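Local coordinates for tail spike protein gp49 (Pseudomonas phage LKA1, PDB 4RU4) that probably cleaves the O-specific polysaccharide of the Pseudomonas surface as a lyase, serving the phage as a trimeric, calcium-binding tailspike during entry into the host cell, at residues L472-V486 with S500-P513. Residues are numbered along the deposited sequence; the frame is centred on the assembly and turned at random. Where two conformers were deposited one is given.
Sequences LDITSGSTSPEYLIV and SAAGGFASAPMRMP
L472 and S500-A502, together with L484-V486 and P509-R511, illustrate how successive turns of a parallel beta-helix are stapled on two faces at once. On the first face, L472 N donates to S500 O (2.8 Å) and L472 O accepts from A502 N. On the second, L484 N bonds to P509 O, R511 N to L484 O, and V486 N to R511 O, the last nearly straight at 176°. M510 CA makes a CA-H...O contact to L484 O, and G504 CA one to T479 O.

Between the two faces the buried F505 ring is held on both sides. L472 CB lies over one face, offset toward the rim and 3.7 Å from the centroid; T479 CG2 sits centrally over the opposite face. With T479 OG1 anti to the backbone N (chi1 -169°), CG2 falls between the backbone N and the carbonyl carbon, while OG1 is hydrogen-bonded to V450 O. D473 O meets the ring edge at CE2, 3.7 Å away. P481 CG touches A508 CB (3.8 Å), while L484 runs alongside M510 in the same direction and V486 CG2 meets M512 CE at 3.9 Å.

On the other side of the second strand pair, I485 lies along R511 and sets CD1 over one face of the guanidinium, 3.7 Å from R511 CZ. That group is further fixed by salt bridges to E487 and the carboxy terminus of V602, and by a hydrogen bond from NH2 to L489 O of the second subunit. One water, accepting from T479 N and G504 N, bridges the loops linking the faces.

Strand 468-474 is flanked by 439-446 and 497-501, and strand 484-487 by 452-463 and 510-522; strand 510-522 in turn pairs antiparallel with 590-600, so the contact marks where the parallel beta-helix gives way to antiparallel strands of the C-terminal part.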
ATOM      1  N   LEU B 472       6.982   0.930  29.865  1.00  9.86           N
ATOM      2  CA  LEU B 472       6.350  -0.389  30.031  1.00 11.29           C
ATOM      3  C   LEU B 472       6.090  -0.656  31.513  1.00  9.88           C
ATOM      4  O   LEU B 472       7.030  -0.881  32.283  1.00 10.66           O
ATOM      5  CB  LEU B 472       7.232  -1.500  29.426  1.00 10.97           C
ATOM      6  CG  LEU B 472       7.658  -1.235  27.960  1.00 12.01           C
ATOM      7  CD1 LEU B 472       8.673  -2.253  27.461  1.00 10.30           C
ATOM      8  CD2 LEU B 472       6.442  -1.179  27.004  1.00  9.39           C
ATOM      9  N   ASP B 473       4.818  -0.653  31.897  1.00  8.09           N
ATOM     10  CA  ASP B 473       4.435  -0.617  33.307  1.00 11.60           C
ATOM     11  C   ASP B 473       3.572  -1.799  33.663  1.00 11.11           C
ATOM     12  O   ASP B 473       2.946  -2.425  32.793  1.00  7.46           O
ATOM     13  CB  ASP B 473       3.574   0.615  33.585  1.00 19.02           C
ATOM     14  CG  ASP B 473       4.352   1.875  33.500  1.00 24.29           C
ATOM     15  OD1 ASP B 473       5.466   1.901  34.057  1.00 28.97           O
ATOM     16  OD2 ASP B 473       3.866   2.824  32.864  1.00 25.43           O
ATOM     17  N   ILE B 474       3.515  -2.079  34.961  1.00 10.39           N
ATOM     18  CA  ILE B 474       2.636  -3.111  35.472  1.00 14.97           C
ATOM     19  C   ILE B 474       1.868  -2.605  36.694  1.00 16.31           C
ATOM     20  O   ILE B 474       2.452  -2.330  37.742  1.00 15.84           O
ATOM     21  CB  ILE B 474       3.422  -4.365  35.851  1.00 12.93           C
ATOM     22  CG1 ILE B 474       4.236  -4.848  34.630  1.00 10.57           C
ATOM     23  CG2 ILE B 474       2.443  -5.432  36.392  1.00 10.82           C
ATOM     24  CD1 ILE B 474       5.079  -6.080  34.873  1.00 11.34           C
ATOM     25  N   THR B 475       0.560  -2.477  36.546  1.00 10.93           N
ATOM     26  CA  THR B 475      -0.302  -2.164  37.674  1.00 14.07           C
ATOM     27  C   THR B 475      -0.758  -3.472  38.330  1.00 15.29           C
ATOM     28  O   THR B 475      -0.705  -3.610  39.547  1.00 12.94           O
ATOM     29  CB  THR B 475      -1.498  -1.313  37.222  1.00 12.82           C
ATOM     30  OG1 THR B 475      -1.019  -0.041  36.783  1.00 11.66           O
ATOM     31  CG2 THR B 475      -2.515  -1.102  38.356  1.00 16.65           C
ATOM     32  N   SER B 476      -1.194  -4.432  37.525  1.00 12.61           N
ATOM     33  CA  SER B 476      -1.501  -5.770  38.032  1.00 14.27           C
ATOM     34  C   SER B 476      -1.267  -6.778  36.912  1.00 12.89           C
ATOM     35  O   SER B 476      -1.176  -6.396  35.740  1.00 13.64           O
ATOM     36  CB  SER B 476      -2.940  -5.857  38.565  1.00 14.72           C
ATOM     37  OG  SER B 476      -3.874  -5.681  37.507  1.00 17.72           O
ATOM     38  N   GLY B 477      -1.159  -8.052  37.267  1.00  9.61           N
ATOM     39  CA  GLY B 477      -0.850  -9.078  36.295  1.00  9.20           C
ATOM     40  C   GLY B 477       0.662  -9.201  36.152  1.00 11.67           C
ATOM     41  O   GLY B 477       1.408  -8.717  37.002  1.00 10.06           O
ATOM     42  N   SER B 478       1.120  -9.830  35.077  1.00 10.80           N
ATOM     43  CA  SER B 478       2.560 -10.099  34.913  1.00  9.63           C
ATOM     44  C   SER B 478       2.817 -10.478  33.480  1.00  8.32           C
ATOM     45  O   SER B 478       1.889 -10.786  32.758  1.00  8.20           O
ATOM     46  CB  SER B 478       2.983 -11.278  35.803  1.00 10.78           C
ATOM     47  OG  SER B 478       2.158 -12.394  35.509  1.00 12.82           O
ATOM     48  N   THR B 479       4.082 -10.470  33.054  1.00  7.83           N
ATOM     49  CA  THR B 479       4.375 -10.847  31.693  1.00  6.83           C
ATOM     50  C   THR B 479       5.791 -11.424  31.558  1.00  6.33           C
ATOM     51  O   THR B 479       6.707 -10.996  32.250  1.00  8.75           O
ATOM     52  CB  THR B 479       4.181  -9.651  30.701  1.00  8.63           C
ATOM     53  OG1 THR B 479       4.232 -10.137  29.361  1.00 10.95           O
ATOM     54  CG2 THR B 479       5.242  -8.558  30.899  1.00  9.20           C
ATOM     55  N   SER B 480       5.931 -12.405  30.679  1.00  6.96           N
ATOM     56  CA  SER B 480       7.252 -12.934  30.296  1.00  8.03           C
ATOM     57  C   SER B 480       7.367 -12.812  28.773  1.00  8.82           C
ATOM     58  O   SER B 480       7.067 -13.760  28.023  1.00  9.38           O
ATOM     59  CB  SER B 480       7.375 -14.398  30.729  1.00  9.95           C
ATOM     60  OG  SER B 480       7.502 -14.486  32.141  1.00 13.55           O
ATOM     61  N   PRO B 481       7.754 -11.626  28.298  1.00  9.12           N
ATOM     62  CA  PRO B 481       7.765 -11.396  26.843  1.00  8.58           C
ATOM     63  C   PRO B 481       8.809 -12.261  26.149  1.00  8.02           C
ATOM     64  O   PRO B 481       9.814 -12.592  26.768  1.00 11.76           O
ATOM     65  CB  PRO B 481       8.168  -9.916  26.720  1.00  6.50           C
ATOM     66  CG  PRO B 481       7.786  -9.300  28.075  1.00  5.98           C
ATOM     67  CD  PRO B 481       8.133 -10.423  29.060  1.00  7.11           C
ATOM     68  N   GLU B 482       8.551 -12.651  24.906  1.00  6.67           N
ATOM     69  CA  GLU B 482       9.591 -13.243  24.057  1.00 10.91           C
ATOM     70  C   GLU B 482      10.582 -12.208  23.549  1.00  8.65           C
ATOM     71  O   GLU B 482      11.727 -12.539  23.256  1.00  9.63           O
ATOM     72  CB  GLU B 482       8.985 -13.991  22.865  1.00 12.45           C
ATOM     73  CG  GLU B 482       8.223 -15.248  23.249  1.00 22.49           C
ATOM     74  CD  GLU B 482       7.471 -15.878  22.067  1.00 35.15           C
ATOM     75  OE1 GLU B 482       7.355 -15.247  20.981  1.00 39.14           O
ATOM     76  OE2 GLU B 482       6.988 -17.020  22.233  1.00 40.67           O
ATOM     77  N   TYR B 483      10.168 -10.955  23.405  1.00  5.50           N
ATOM     78  CA  TYR B 483      11.126  -9.951  22.929  1.00  7.67           C
ATOM     79  C   TYR B 483      10.693  -8.542  23.247  1.00  8.62           C
ATOM     80  O   TYR B 483       9.496  -8.238  23.356  1.00  7.17           O
ATOM     81  CB  TYR B 483      11.363 -10.044  21.405  1.00  5.94           C
ATOM     82  CG  TYR B 483      10.114  -9.910  20.534  1.00  6.88           C
ATOM     83  CD1 TYR B 483       9.675  -8.658  20.089  1.00  6.75           C
ATOM     84  CD2 TYR B 483       9.394 -11.039  20.139  1.00  7.28           C
ATOM     85  CE1 TYR B 483       8.551  -8.540  19.270  1.00  8.60           C
ATOM     86  CE2 TYR B 483       8.269 -10.935  19.339  1.00  8.36           C
ATOM     87  CZ  TYR B 483       7.862  -9.682  18.897  1.00  9.23           C
ATOM     88  OH  TYR B 483       6.762  -9.580  18.089  1.00 11.19           O
ATOM     89  N   LEU B 484      11.698  -7.692  23.368  1.00  5.03           N
ATOM     90  CA  LEU B 484      11.497  -6.274  23.584  1.00  7.60           C
ATOM     91  C   LEU B 484      12.585  -5.578  22.754  1.00  7.20           C
ATOM     92  O   LEU B 484      13.760  -5.596  23.105  1.00  8.49           O
ATOM     93  CB  LEU B 484      11.626  -6.003  25.083  1.00  9.30           C
ATOM     94  CG  LEU B 484      11.654  -4.604  25.658  1.00 14.71           C
ATOM     95  CD1 LEU B 484      10.727  -3.735  24.860  1.00 15.74           C
ATOM     96  CD2 LEU B 484      11.178  -4.717  27.131  1.00 16.47           C
ATOM     97  N   ILE B 485      12.185  -4.983  21.637  1.00  8.51           N
ATOM     98  CA  ILE B 485      13.150  -4.554  20.615  1.00  7.30           C
ATOM     99  C   ILE B 485      12.929  -3.088  20.268  1.00  6.17           C
ATOM    100  O   ILE B 485      11.802  -2.680  19.968  1.00  7.13           O
ATOM    101  CB  ILE B 485      12.999  -5.432  19.341  1.00  4.74           C
ATOM    102  CG1 ILE B 485      13.511  -6.836  19.638  1.00  4.80           C
ATOM    103  CG2 ILE B 485      13.755  -4.814  18.137  1.00  5.01           C
ATOM    104  CD1 ILE B 485      13.104  -7.898  18.583  1.00  8.57           C
ATOM    105  N   VAL B 486      13.994  -2.298  20.375  1.00  5.99           N
ATOM    106  CA  VAL B 486      14.048  -0.925  19.857  1.00  7.29           C
ATOM    107  C   VAL B 486      15.236  -0.832  18.899  1.00  6.62           C
ATOM    108  O   VAL B 486      16.344  -1.119  19.289  1.00  8.96           O
ATOM    109  CB  VAL B 486      14.232   0.107  21.013  1.00  7.36           C
ATOM    110  CG1 VAL B 486      14.381   1.523  20.460  1.00  5.88           C
ATOM    111  CG2 VAL B 486      13.049   0.049  21.955  1.00  7.20           C
ATOM    112  N   SER B 500      11.747   2.509  29.763  0.55 10.13           N
ATOM    113  CA  SER B 500      11.443   2.252  31.155  0.55 13.50           C
ATOM    114  C   SER B 500      10.691   0.938  31.162  0.55 14.33           C
ATOM    115  O   SER B 500       9.700   0.780  30.450  0.55 11.90           O
ATOM    116  CB  SER B 500      10.589   3.374  31.751  0.55 13.07           C
ATOM    117  OG  SER B 500      11.380   4.530  31.929  0.55 13.46           O
ATOM    118  N   ALA B 501      11.179  -0.019  31.939  1.00 14.98           N
ATOM    119  CA  ALA B 501      10.582  -1.353  31.935  1.00 14.22           C
ATOM    120  C   ALA B 501      10.449  -1.891  33.347  1.00 16.16           C
ATOM    121  O   ALA B 501      11.456  -2.001  34.062  1.00 16.22           O
ATOM    122  CB  ALA B 501      11.417  -2.320  31.102  1.00 11.47           C
ATOM    123  N   ALA B 502       9.227  -2.247  33.735  1.00 13.82           N
ATOM    124  CA  ALA B 502       8.986  -2.756  35.082  1.00 13.36           C
ATOM    125  C   ALA B 502       8.733  -4.271  35.078  1.00 13.21           C
ATOM    126  O   ALA B 502       8.237  -4.830  34.092  1.00 11.96           O
ATOM    127  CB  ALA B 502       7.837  -2.017  35.728  1.00 13.86           C
ATOM    128  N   GLY B 503       9.072  -4.926  36.185  1.00 12.37           N
ATOM    129  CA  GLY B 503       8.756  -6.339  36.356  1.00 16.25           C
ATOM    130  C   GLY B 503       9.237  -7.235  35.225  1.00 12.53           C
ATOM    131  O   GLY B 503      10.412  -7.189  34.842  1.00  9.94           O
ATOM    132  N   GLY B 504       8.331  -8.039  34.667  1.00  9.82           N
ATOM    133  CA  GLY B 504       8.728  -8.966  33.614  1.00  8.89           C
ATOM    134  C   GLY B 504       9.198  -8.308  32.323  1.00  8.55           C
ATOM    135  O   GLY B 504       9.914  -8.931  31.540  1.00  9.85           O
ATOM    136  N   PHE B 505       8.809  -7.052  32.094  1.00 10.82           N
ATOM    137  CA  PHE B 505       9.369  -6.295  30.976  1.00  7.36           C
ATOM    138  C   PHE B 505      10.853  -6.081  31.195  1.00 11.65           C
ATOM    139  O   PHE B 505      11.626  -6.094  30.237  1.00 10.52           O
ATOM    140  CB  PHE B 505       8.706  -4.922  30.817  1.00 10.14           C
ATOM    141  CG  PHE B 505       7.290  -4.972  30.276  1.00  8.22           C
ATOM    142  CD1 PHE B 505       7.035  -5.454  28.991  1.00  9.85           C
ATOM    143  CD2 PHE B 505       6.224  -4.516  31.040  1.00  9.97           C
ATOM    144  CE1 PHE B 505       5.755  -5.485  28.481  1.00  9.23           C
ATOM    145  CE2 PHE B 505       4.921  -4.520  30.537  1.00  8.81           C
ATOM    146  CZ  PHE B 505       4.683  -5.019  29.258  1.00  9.29           C
ATOM    147  N   ALA B 506      11.249  -5.850  32.446  1.00 12.85           N
ATOM    148  CA  ALA B 506      12.659  -5.563  32.746  1.00 12.78           C
ATOM    149  C   ALA B 506      13.556  -6.777  32.485  1.00 11.96           C
ATOM    150  O   ALA B 506      14.719  -6.616  32.159  1.00 12.14           O
ATOM    151  CB  ALA B 506      12.836  -5.061  34.198  1.00 12.70           C
ATOM    152  N   SER B 507      12.995  -7.981  32.600  1.00 12.39           N
ATOM    153  CA  SER B 507      13.776  -9.201  32.435  1.00 14.28           C
ATOM    154  C   SER B 507      13.592  -9.862  31.066  1.00 13.79           C
ATOM    155  O   SER B 507      14.078 -10.960  30.832  1.00 14.29           O
ATOM    156  CB  SER B 507      13.466 -10.190  33.567  1.00 11.66           C
ATOM    157  OG  SER B 507      12.071 -10.389  33.694  1.00 12.45           O
ATOM    158  N   ALA B 508      12.871  -9.194  30.172  1.00 10.94           N
ATOM    159  CA  ALA B 508      12.619  -9.719  28.826  1.00  9.38           C
ATOM    160  C   ALA B 508      13.896  -9.743  27.992  1.00  8.56           C
ATOM    161  O   ALA B 508      14.800  -8.944  28.236  1.00 12.87           O
ATOM    162  CB  ALA B 508      11.582  -8.837  28.129  1.00 11.55           C
ATOM    163  N   PRO B 509      13.985 -10.643  26.998  1.00 10.58           N
ATOM    164  CA  PRO B 509      15.148 -10.575  26.099  1.00 11.54           C
ATOM    165  C   PRO B 509      15.070  -9.266  25.303  1.00 14.55           C
ATOM    166  O   PRO B 509      14.086  -9.061  24.593  1.00 14.11           O
ATOM    167  CB  PRO B 509      14.939 -11.755  25.158  1.00 11.84           C
ATOM    168  CG  PRO B 509      13.974 -12.676  25.887  1.00 13.68           C
ATOM    169  CD  PRO B 509      13.070 -11.727  26.614  1.00 14.17           C
ATOM    170  N   MET B 510      16.089  -8.414  25.420  1.00  8.94           N
ATOM    171  CA  MET B 510      16.063  -7.086  24.831  1.00  9.80           C
ATOM    172  C   MET B 510      17.047  -6.939  23.700  1.00  9.08           C
ATOM    173  O   MET B 510      18.129  -7.513  23.754  1.00  7.15           O
ATOM    174  CB  MET B 510      16.468  -6.037  25.869  1.00  6.86           C
ATOM    175  CG  MET B 510      15.447  -5.807  26.935  1.00 14.60           C
ATOM    176  SD  MET B 510      16.137  -4.613  28.094  1.00 21.95           S
ATOM    177  CE  MET B 510      14.778  -4.560  29.260  1.00 22.32           C
ATOM    178  N   ARG B 511      16.666  -6.144  22.699  1.00 10.64           N
ATOM    179  CA  ARG B 511      17.602  -5.583  21.733  1.00  9.09           C
ATOM    180  C   ARG B 511      17.499  -4.054  21.796  1.00  7.65           C
ATOM    181  O   ARG B 511      16.399  -3.510  21.679  1.00  8.74           O
ATOM    182  CB  ARG B 511      17.297  -6.103  20.314  1.00 11.77           C
ATOM    183  CG  ARG B 511      18.295  -5.674  19.269  1.00 17.97           C
ATOM    184  CD  ARG B 511      17.866  -6.098  17.862  1.00 23.77           C
ATOM    185  NE  ARG B 511      17.494  -7.484  17.804  1.00 20.96           N
ATOM    186  CZ  ARG B 511      16.521  -7.986  17.042  1.00 15.70           C
ATOM    187  NH1 ARG B 511      15.817  -7.242  16.184  1.00 11.77           N
ATOM    188  NH2 ARG B 511      16.292  -9.276  17.119  1.00 12.59           N
ATOM    189  N   MET B 512      18.625  -3.371  22.051  1.00  6.84           N
ATOM    190  CA  MET B 512      18.657  -1.908  22.200  1.00  8.19           C
ATOM    191  C   MET B 512      19.792  -1.361  21.338  1.00  7.83           C
ATOM    192  O   MET B 512      20.799  -2.054  21.127  1.00  8.39           O
ATOM    193  CB  MET B 512      18.858  -1.485  23.671  1.00  7.02           C
ATOM    194  CG  MET B 512      17.719  -1.919  24.601  1.00  6.94           C
ATOM    195  SD  MET B 512      16.262  -0.894  24.347  1.00 10.36           S
ATOM    196  CE  MET B 512      14.942  -2.082  24.581  1.00  7.25           C
ATOM    197  N   PRO B 513      19.627  -0.137  20.817  1.00  8.54           N
ATOM    198  CA  PRO B 513      20.527   0.389  19.777  1.00  7.18           C
ATOM    199  C   PRO B 513      21.957   0.550  20.280  1.00  9.38           C
ATOM    200  O   PRO B 513      22.172   0.699  21.488  1.00  7.31           O
ATOM    201  CB  PRO B 513      19.946   1.781  19.467  1.00  9.55           C
ATOM    202  CG  PRO B 513      18.513   1.751  19.979  1.00  8.16           C
ATOM    203  CD  PRO B 513      18.521   0.792  21.136  1.00  6.42           C
TER
HETATM  204  O   HOH W   1       5.804  -9.422  35.363  1.00  7.96           O